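Local coordinates for 3-hydroxyisobutyrate dehydrogenase family protein (Geobacter sulfurreducens, PDB 3PDU) that probably reduces succinic semialdehyde to gamma-hydroxybutyrate with an NADP(H) cofactor, as a member of the beta-hydroxyacid dehydrogenase family, at residues L234-V245 and A258-A268. Residues are numbered along the deposited sequence; the frame is centred on the assembly and turned at random.
Sequences LKHMQKDLRLAV and AATANESFKRA. With NAP (NADP nicotinamide-adenine-dinucleotide phosphate), chain I.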
# COMPACT_ATOMS: atom_id res chain seq x y z
N LEU A 234 -0.70 -8.98 19.36
CA LEU A 234 -0.82 -8.23 18.11
C LEU A 234 -0.28 -6.81 18.26
O LEU A 234 0.41 -6.30 17.37
CB LEU A 234 -2.29 -8.22 17.65
CG LEU A 234 -2.53 -7.67 16.24
CD1 LEU A 234 -3.62 -8.48 15.56
CD2 LEU A 234 -2.91 -6.19 16.31
N LYS A 235 -0.58 -6.16 19.39
CA LYS A 235 -0.06 -4.81 19.63
C LYS A 235 1.46 -4.74 19.54
O LYS A 235 2.01 -3.71 19.12
CB LYS A 235 -0.53 -4.24 20.98
CG LYS A 235 -0.05 -5.05 22.19
CD LYS A 235 -0.74 -4.57 23.47
CE LYS A 235 -0.29 -5.40 24.67
NZ LYS A 235 -1.10 -5.08 25.89
N HIS A 236 2.15 -5.81 19.93
CA HIS A 236 3.62 -5.78 19.87
C HIS A 236 4.15 -6.05 18.48
O HIS A 236 5.20 -5.52 18.09
CB HIS A 236 4.24 -6.73 20.90
CG HIS A 236 3.95 -6.33 22.31
ND1 HIS A 236 3.85 -7.24 23.35
CD2 HIS A 236 3.70 -5.11 22.85
CE1 HIS A 236 3.57 -6.59 24.47
NE2 HIS A 236 3.47 -5.30 24.19
N MET A 237 3.43 -6.86 17.71
CA MET A 237 3.77 -7.02 16.29
C MET A 237 3.64 -5.66 15.58
O MET A 237 4.49 -5.29 14.76
CB MET A 237 2.86 -8.05 15.61
CG MET A 237 3.12 -8.21 14.09
SD MET A 237 4.61 -9.16 13.68
CE MET A 237 5.84 -7.89 13.66
N GLN A 238 2.57 -4.93 15.90
CA GLN A 238 2.35 -3.64 15.23
C GLN A 238 3.45 -2.66 15.64
O GLN A 238 4.00 -1.93 14.81
CB GLN A 238 0.95 -3.08 15.54
CG GLN A 238 0.57 -1.90 14.65
CD GLN A 238 1.01 -0.58 15.24
OE1 GLN A 238 0.67 -0.26 16.38
NE2 GLN A 238 1.76 0.22 14.47
N LYS A 239 3.77 -2.65 16.93
CA LYS A 239 4.92 -1.88 17.43
C LYS A 239 6.22 -2.21 16.67
O LYS A 239 6.99 -1.31 16.30
CB LYS A 239 5.09 -2.13 18.95
CG LYS A 239 6.28 -1.40 19.58
CD LYS A 239 7.50 -2.31 19.76
CE LYS A 239 7.17 -3.56 20.60
NZ LYS A 239 8.36 -4.47 20.69
N ASP A 240 6.49 -3.50 16.43
CA ASP A 240 7.73 -3.86 15.70
C ASP A 240 7.74 -3.36 14.26
O ASP A 240 8.78 -2.90 13.76
CB ASP A 240 7.97 -5.37 15.73
CG ASP A 240 8.32 -5.89 17.12
OD1 ASP A 240 8.54 -5.07 18.03
OD2 ASP A 240 8.38 -7.13 17.29
N LEU A 241 6.60 -3.45 13.58
CA LEU A 241 6.49 -2.89 12.24
C LEU A 241 6.65 -1.36 12.25
O LEU A 241 7.36 -0.79 11.41
CB LEU A 241 5.15 -3.28 11.60
CG LEU A 241 5.08 -4.75 11.12
CD1 LEU A 241 3.66 -5.21 10.80
CD2 LEU A 241 5.98 -4.96 9.92
N ARG A 242 5.97 -0.69 13.18
CA ARG A 242 6.19 0.75 13.38
C ARG A 242 7.69 1.06 13.45
O ARG A 242 8.21 1.95 12.75
CB ARG A 242 5.49 1.20 14.68
CG ARG A 242 6.01 2.52 15.30
CD ARG A 242 5.76 2.53 16.82
NE ARG A 242 4.39 2.11 17.13
CZ ARG A 242 3.97 1.69 18.32
NH1 ARG A 242 4.81 1.63 19.34
NH2 ARG A 242 2.70 1.31 18.49
N LEU A 243 8.39 0.31 14.29
CA LEU A 243 9.81 0.57 14.50
C LEU A 243 10.64 0.28 13.26
O LEU A 243 11.59 1.01 12.98
CB LEU A 243 10.34 -0.24 15.69
CG LEU A 243 9.71 0.11 17.05
CD1 LEU A 243 10.36 -0.67 18.19
CD2 LEU A 243 9.84 1.61 17.28
N ALA A 244 10.29 -0.77 12.52
CA ALA A 244 10.98 -1.09 11.26
C ALA A 244 10.84 0.05 10.24
O ALA A 244 11.81 0.41 9.55
CB ALA A 244 10.45 -2.41 10.68
N VAL A 245 9.63 0.58 10.12
CA VAL A 245 9.35 1.68 9.21
C VAL A 245 10.11 2.94 9.63
O VAL A 245 10.62 3.69 8.79
CB VAL A 245 7.83 1.95 9.10
CG1 VAL A 245 7.55 3.27 8.36
CG2 VAL A 245 7.13 0.78 8.39
N ALA A 258 6.30 -3.32 4.05
CA ALA A 258 6.26 -3.19 5.50
C ALA A 258 5.26 -2.12 5.94
O ALA A 258 4.51 -2.31 6.90
CB ALA A 258 7.64 -2.88 6.05
N ALA A 259 5.26 -1.00 5.24
CA ALA A 259 4.33 0.08 5.55
C ALA A 259 2.89 -0.38 5.39
O ALA A 259 2.04 -0.09 6.23
CB ALA A 259 4.60 1.29 4.65
N THR A 260 2.60 -1.10 4.31
CA THR A 260 1.25 -1.64 4.11
C THR A 260 0.87 -2.62 5.22
O THR A 260 -0.24 -2.56 5.76
CB THR A 260 1.10 -2.30 2.72
OG1 THR A 260 1.22 -1.28 1.71
CG2 THR A 260 -0.26 -2.98 2.57
N ALA A 261 1.79 -3.50 5.59
CA ALA A 261 1.48 -4.47 6.64
C ALA A 261 1.27 -3.75 7.97
O ALA A 261 0.37 -4.10 8.74
CB ALA A 261 2.59 -5.51 6.75
N ASN A 262 2.09 -2.74 8.24
CA ASN A 262 1.94 -1.92 9.45
C ASN A 262 0.50 -1.37 9.57
O ASN A 262 -0.13 -1.48 10.64
CB ASN A 262 2.96 -0.77 9.43
CG ASN A 262 3.00 0.02 10.75
OD1 ASN A 262 2.71 -0.51 11.82
ND2 ASN A 262 3.39 1.31 10.66
N GLU A 263 -0.02 -0.78 8.50
CA GLU A 263 -1.38 -0.24 8.55
C GLU A 263 -2.45 -1.32 8.72
O GLU A 263 -3.47 -1.08 9.38
CB GLU A 263 -1.69 0.65 7.33
CG GLU A 263 -0.68 1.77 7.13
CD GLU A 263 -0.53 2.67 8.35
OE1 GLU A 263 -1.55 3.17 8.85
OE2 GLU A 263 0.62 2.88 8.81
N SER A 264 -2.24 -2.50 8.14
CA SER A 264 -3.21 -3.58 8.36
C SER A 264 -3.25 -3.99 9.83
O SER A 264 -4.33 -4.25 10.38
CB SER A 264 -2.94 -4.79 7.47
OG SER A 264 -3.21 -4.47 6.12
N PHE A 265 -2.09 -4.04 10.46
CA PHE A 265 -2.04 -4.36 11.90
C PHE A 265 -2.67 -3.25 12.75
O PHE A 265 -3.26 -3.52 13.79
CB PHE A 265 -0.62 -4.67 12.36
CG PHE A 265 -0.24 -6.10 12.14
CD1 PHE A 265 -0.69 -7.09 13.00
CD2 PHE A 265 0.54 -6.46 11.04
CE1 PHE A 265 -0.35 -8.42 12.79
CE2 PHE A 265 0.88 -7.80 10.83
CZ PHE A 265 0.43 -8.77 11.71
N LYS A 266 -2.54 -2.00 12.30
CA LYS A 266 -3.24 -0.92 12.98
C LYS A 266 -4.75 -1.10 12.87
O LYS A 266 -5.47 -0.85 13.83
CB LYS A 266 -2.82 0.46 12.44
CG LYS A 266 -1.39 0.87 12.83
CD LYS A 266 -1.06 2.27 12.25
CE LYS A 266 0.45 2.56 12.29
NZ LYS A 266 0.75 3.83 11.51
N ARG A 267 -5.23 -1.55 11.71
CA ARG A 267 -6.66 -1.82 11.57
C ARG A 267 -7.11 -2.87 12.57
O ARG A 267 -8.19 -2.75 13.17
CB ARG A 267 -7.04 -2.28 10.15
CG ARG A 267 -6.95 -1.21 9.06
CD ARG A 267 -7.44 -1.72 7.70
NE ARG A 267 -6.47 -2.61 7.04
CZ ARG A 267 -6.80 -3.57 6.17
NH1 ARG A 267 -8.08 -3.77 5.85
NH2 ARG A 267 -5.86 -4.33 5.62
N ALA A 268 -6.30 -3.91 12.74
CA ALA A 268 -6.65 -4.98 13.68
C ALA A 268 -6.68 -4.50 15.13
O ALA A 268 -7.56 -4.90 15.90
CB ALA A 268 -5.71 -6.18 13.52
PA NAP I . 3.72 -8.39 27.54
O1A NAP I . 2.77 -7.39 27.03
O2A NAP I . 3.08 -9.63 28.01
O5B NAP I . 4.65 -7.78 28.69
C5B NAP I . 5.16 -6.48 28.68
C4B NAP I . 5.93 -6.27 29.99
O4B NAP I . 6.39 -4.93 30.05
C3B NAP I . 5.07 -6.49 31.24
O3B NAP I . 5.91 -6.98 32.26
C2B NAP I . 4.63 -5.08 31.59
O2B NAP I . 4.37 -4.83 32.95
C1B NAP I . 5.88 -4.32 31.21
N9A NAP I . 5.64 -2.90 30.97
C8A NAP I . 4.93 -2.31 29.97
N7A NAP I . 4.99 -0.96 30.15
C5A NAP I . 5.74 -0.70 31.24
C6A NAP I . 6.13 0.48 31.86
N6A NAP I . 5.75 1.66 31.36
N1A NAP I . 6.91 0.41 32.99
C2A NAP I . 7.31 -0.81 33.50
N3A NAP I . 6.92 -1.98 32.88
C4A NAP I . 6.15 -1.92 31.77
O3 NAP I . 4.76 -8.62 26.35
PN NAP I . 5.75 -9.82 25.97
O1N NAP I . 5.10 -10.61 24.90
O2N NAP I . 6.28 -10.42 27.22
O5D NAP I . 6.88 -8.91 25.27
C5D NAP I . 7.97 -8.35 25.97
C4D NAP I . 8.98 -7.92 24.91
O4D NAP I . 9.43 -9.06 24.21
C3D NAP I . 8.33 -7.02 23.87
O3D NAP I . 9.32 -6.11 23.42
C2D NAP I . 7.99 -7.95 22.73
O2D NAP I . 7.93 -7.29 21.47
C1D NAP I . 9.18 -8.89 22.83
N1N NAP I . 9.01 -10.23 22.25
C2N NAP I . 7.84 -10.91 22.39
C3N NAP I . 7.71 -12.20 21.86
C7N NAP I . 6.44 -12.99 22.02
O7N NAP I . 6.23 -14.07 21.16
N7N NAP I . 5.51 -12.67 22.93
C4N NAP I . 8.79 -12.77 21.19
C5N NAP I . 9.99 -12.07 21.07
C6N NAP I . 10.09 -10.80 21.62
P2B NAP I . 2.87 -4.98 33.52
O1X NAP I . 2.82 -4.06 34.71
O2X NAP I . 1.88 -4.58 32.44
O3X NAP I . 2.61 -6.40 33.92
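Q238 NE2 is gripped by two acceptors: N262 OD1 across the helix pair, 2.9 Å away with a nearly straight N-H...O angle of 172°, and D249 of a second subunit. The two amides lie nearly coplanar, 18° apart, and N262 OD1 sits in the amide plane of Q238. With CG anti to the backbone N (chi1 -168°) and a bend at chi2, the glutamine swings its head across to N262, while its OE1 accepts from R269 and only weakly from R242, which pairs chiefly with the same D249 carboxylate. K266 suits the adjoining place because its aliphatic chain lines this amide, CE coming 3.5 Å from Q238 NE2, while its ammonium goes on to E263. Replacing Q238 by an alanine removes the amide, which would probably leave N262 OD1 and D249 of the second subunit without this donor and R269 without this acceptor.

Beside this polar patch the packing turns apolar. F265 is a knob among L234, M237, Q238 and L241: M237 CG lies over one face, 3.8 Å from the ring centroid, a CH-pi contact, with SD oblique to the ring in a Met-aromatic contact, while L234 CG meets the edge. L241 returns the knob, its CD1 3.4 Å from F265 CD2. Small A258 and A261 leave room for this branched chain.

Such reciprocal knobs-into-holes packing joins two roughly antiparallel helices of the all-helical C-terminal domain; the axes of segments 234-245 and 258-268 approach to 9.1 Å. K239 NZ donates to O2D of NADP's nicotinamide ribose (3.0 Å); M237, A258 and F265 pack on helix 166-194, and A268 meets helix 282-285.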